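Local coordinates for fructuronate-tagaturonate epimerase UxaE from Cohnella laeviribosi in complex with 1 glycerol (Cohnella laeviribosi, PDB 6IL9), which probably interconverts D-fructuronate and D-tagaturonate by epimerisation on a zinc-containing TIM-barrel scaffold, at residues Leu67-Glu70 against Asn71-Leu75. Sequence-based numbering, arbitrary orientation.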
ATOM      1  N   LEU A  67       9.129  -1.339 -21.929  1.00 22.38           N
ATOM      2  CA  LEU A  67       8.393  -0.622 -20.887  1.00 22.85           C
ATOM      3  C   LEU A  67       9.368   0.023 -19.900  1.00 22.98           C
ATOM      4  O   LEU A  67       9.412  -0.305 -18.716  1.00 26.44           O
ATOM      5  CB  LEU A  67       7.438  -1.569 -20.170  1.00 21.48           C
ATOM      6  CG  LEU A  67       5.999  -1.635 -20.679  1.00 29.65           C
ATOM      7  CD1 LEU A  67       5.931  -1.808 -22.184  1.00 23.38           C
ATOM      8  CD2 LEU A  67       5.212  -2.727 -19.973  1.00 22.58           C
ATOM      9  N   SER A  68      10.155   0.969 -20.412  1.00 23.48           N
ATOM     10  CA  SER A  68      11.212   1.598 -19.640  1.00 23.68           C
ATOM     11  C   SER A  68      10.680   2.800 -18.863  1.00 21.82           C
ATOM     12  O   SER A  68       9.595   3.326 -19.126  1.00 21.29           O
ATOM     13  CB  SER A  68      12.351   2.044 -20.556  1.00 23.38           C
ATOM     14  OG  SER A  68      11.847   2.926 -21.543  1.00 23.88           O
ATOM     15  N   HIS A  69      11.479   3.244 -17.894  1.00 22.69           N
ATOM     16  CA  HIS A  69      11.118   4.452 -17.165  1.00 23.43           C
ATOM     17  C   HIS A  69      11.030   5.650 -18.103  1.00 23.40           C
ATOM     18  O   HIS A  69      10.083   6.438 -18.032  1.00 22.60           O
ATOM     19  CB  HIS A  69      12.124   4.721 -16.044  1.00 23.97           C
ATOM     20  CG  HIS A  69      11.867   6.003 -15.321  1.00 26.42           C
ATOM     21  ND1 HIS A  69      10.692   6.244 -14.639  1.00 23.46           N
ATOM     22  CD2 HIS A  69      12.605   7.133 -15.211  1.00 25.79           C
ATOM     23  CE1 HIS A  69      10.729   7.457 -14.118  1.00 25.71           C
ATOM     24  NE2 HIS A  69      11.876   8.021 -14.458  1.00 24.95           N
ATOM     25  N   GLU A  70      12.003   5.796 -19.004  1.00 26.73           N
ATOM     26  CA  GLU A  70      12.001   6.963 -19.877  1.00 26.71           C
ATOM     27  C   GLU A  70      10.772   6.981 -20.777  1.00 22.66           C
ATOM     28  O   GLU A  70      10.192   8.045 -21.016  1.00 23.92           O
ATOM     29  CB  GLU A  70      13.291   7.015 -20.704  1.00 30.30           C
ATOM     30  CG  GLU A  70      14.509   7.514 -19.918  1.00 36.81           C
ATOM     31  CD  GLU A  70      14.330   8.914 -19.309  1.00 45.61           C
ATOM     32  OE1 GLU A  70      13.709   9.794 -19.954  1.00 47.87           O
ATOM     33  OE2 GLU A  70      14.820   9.132 -18.175  1.00 47.74           O
ATOM     34  N   ASN A  71      10.349   5.810 -21.276  1.00 21.37           N
ATOM     35  CA  ASN A  71       9.153   5.769 -22.102  1.00 20.77           C
ATOM     36  C   ASN A  71       7.897   6.013 -21.277  1.00 20.85           C
ATOM     37  O   ASN A  71       6.900   6.511 -21.809  1.00 22.56           O
ATOM     38  CB  ASN A  71       9.070   4.434 -22.841  1.00 21.61           C
ATOM     39  CG  ASN A  71       9.960   4.400 -24.073  1.00 22.44           C
ATOM     40  OD1 ASN A  71      10.322   5.448 -24.621  1.00 25.50           O
ATOM     41  ND2 ASN A  71      10.317   3.194 -24.515  1.00 25.37           N
ATOM     42  N   ARG A  72       7.928   5.690 -19.980  1.00 21.47           N
ATOM     43  CA  ARG A  72       6.799   6.039 -19.124  1.00 20.38           C
ATOM     44  C   ARG A  72       6.661   7.549 -19.003  1.00 20.82           C
ATOM     45  O   ARG A  72       5.544   8.080 -18.994  1.00 19.94           O
ATOM     46  CB  ARG A  72       6.955   5.404 -17.739  1.00 20.65           C
ATOM     47  CG  ARG A  72       5.703   5.485 -16.882  1.00 19.56           C
ATOM     48  CD  ARG A  72       5.721   6.717 -15.957  1.00 19.80           C
ATOM     49  NE  ARG A  72       6.641   6.519 -14.843  1.00 20.60           N
ATOM     50  CZ  ARG A  72       6.808   7.373 -13.840  1.00 21.43           C
ATOM     51  NH1 ARG A  72       6.121   8.507 -13.804  1.00 19.81           N
ATOM     52  NH2 ARG A  72       7.667   7.086 -12.873  1.00 22.20           N
ATOM     53  N   LEU A  73       7.783   8.260 -18.920  1.00 23.53           N
ATOM     54  CA  LEU A  73       7.712   9.715 -18.829  1.00 22.58           C
ATOM     55  C   LEU A  73       7.162  10.307 -20.118  1.00 23.36           C
ATOM     56  O   LEU A  73       6.409  11.285 -20.090  1.00 22.69           O
ATOM     57  CB  LEU A  73       9.090  10.288 -18.502  1.00 23.73           C
ATOM     58  CG  LEU A  73       9.715   9.775 -17.201  1.00 27.98           C
ATOM     59  CD1 LEU A  73      11.116  10.325 -16.997  1.00 27.62           C
ATOM     60  CD2 LEU A  73       8.827  10.143 -16.024  1.00 27.21           C
ATOM     61  N   VAL A  74       7.501   9.704 -21.259  1.00 23.36           N
ATOM     62  CA  VAL A  74       6.916  10.131 -22.528  1.00 23.65           C
ATOM     63  C   VAL A  74       5.406   9.912 -22.519  1.00 21.21           C
ATOM     64  O   VAL A  74       4.628  10.792 -22.912  1.00 23.61           O
ATOM     65  CB  VAL A  74       7.590   9.393 -23.696  1.00 21.61           C
ATOM     66  CG1 VAL A  74       6.965   9.822 -25.009  1.00 25.32           C
ATOM     67  CG2 VAL A  74       9.087   9.640 -23.673  1.00 25.15           C
ATOM     68  N   LEU A  75       4.960   8.741 -22.053  1.00 21.85           N
ATOM     69  CA  LEU A  75       3.521   8.503 -21.980  1.00 22.32           C
ATOM     70  C   LEU A  75       2.850   9.496 -21.034  1.00 21.78           C
ATOM     71  O   LEU A  75       1.741   9.970 -21.305  1.00 22.58           O
ATOM     72  CB  LEU A  75       3.235   7.066 -21.533  1.00 22.19           C
ATOM     73  CG  LEU A  75       3.551   5.912 -22.486  1.00 23.26           C
ATOM     74  CD1 LEU A  75       2.942   4.621 -21.943  1.00 23.80           C
ATOM     75  CD2 LEU A  75       3.037   6.188 -23.882  1.00 27.05           C
TER
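H69 reaches forward along the first turn of helix 69-78 and sets its imidazole edge against R72 and one face under L73, three and four residues on. Its CB starts away from the following turn, but with CG anti to the backbone N (chi1 176°) the ring is brought round to it. From CG the two sides of the ring part: CD2 lies 3.9 Å from CD1 of L73, while ND1 takes a hydrogen bond with D140 of helix 135-149. Farther out, CE1 of H69 stands 3.3 Å from NH2 of R72, which meets the ring at its edge and near its plane. The guanidinium plane is turned 73° from the ring, so the two groups do not stack. At the last ring atom, NE2 of H69 comes within 3.5 Å of CD1 of L73. The isobutyl group sits over one ring face, offset toward the rim, in a CH-pi contact, CG of L73 lying 4.2 Å from the centroid of the H69 ring. CD2 of L73 also reaches over a face of the R72 guanidinium. NE of R72 pairs with the same D140 carboxylate in a salt bridge. An alanine in place of H69 would probably leave D140 without one of its hydrogen-bond partners and L73 without the ring it packs on. At the helix start, S68 is the N-cap: its OG accepts from N71 N at 3.3 Å, a long bond but fairly straight at 157°. The S68 carbonyl accepts from R72 N at 3.0 Å and is also hydrogen-bonded to the hydroxyl of Y144. The cap thus satisfies the N71 amide, while D140, shared by H69 and R72, ties this helix to helix 135-149; its carboxylate would probably favour a proton on ND1, whereas the guanidinium would tend to disfavour a second positive charge on the ring.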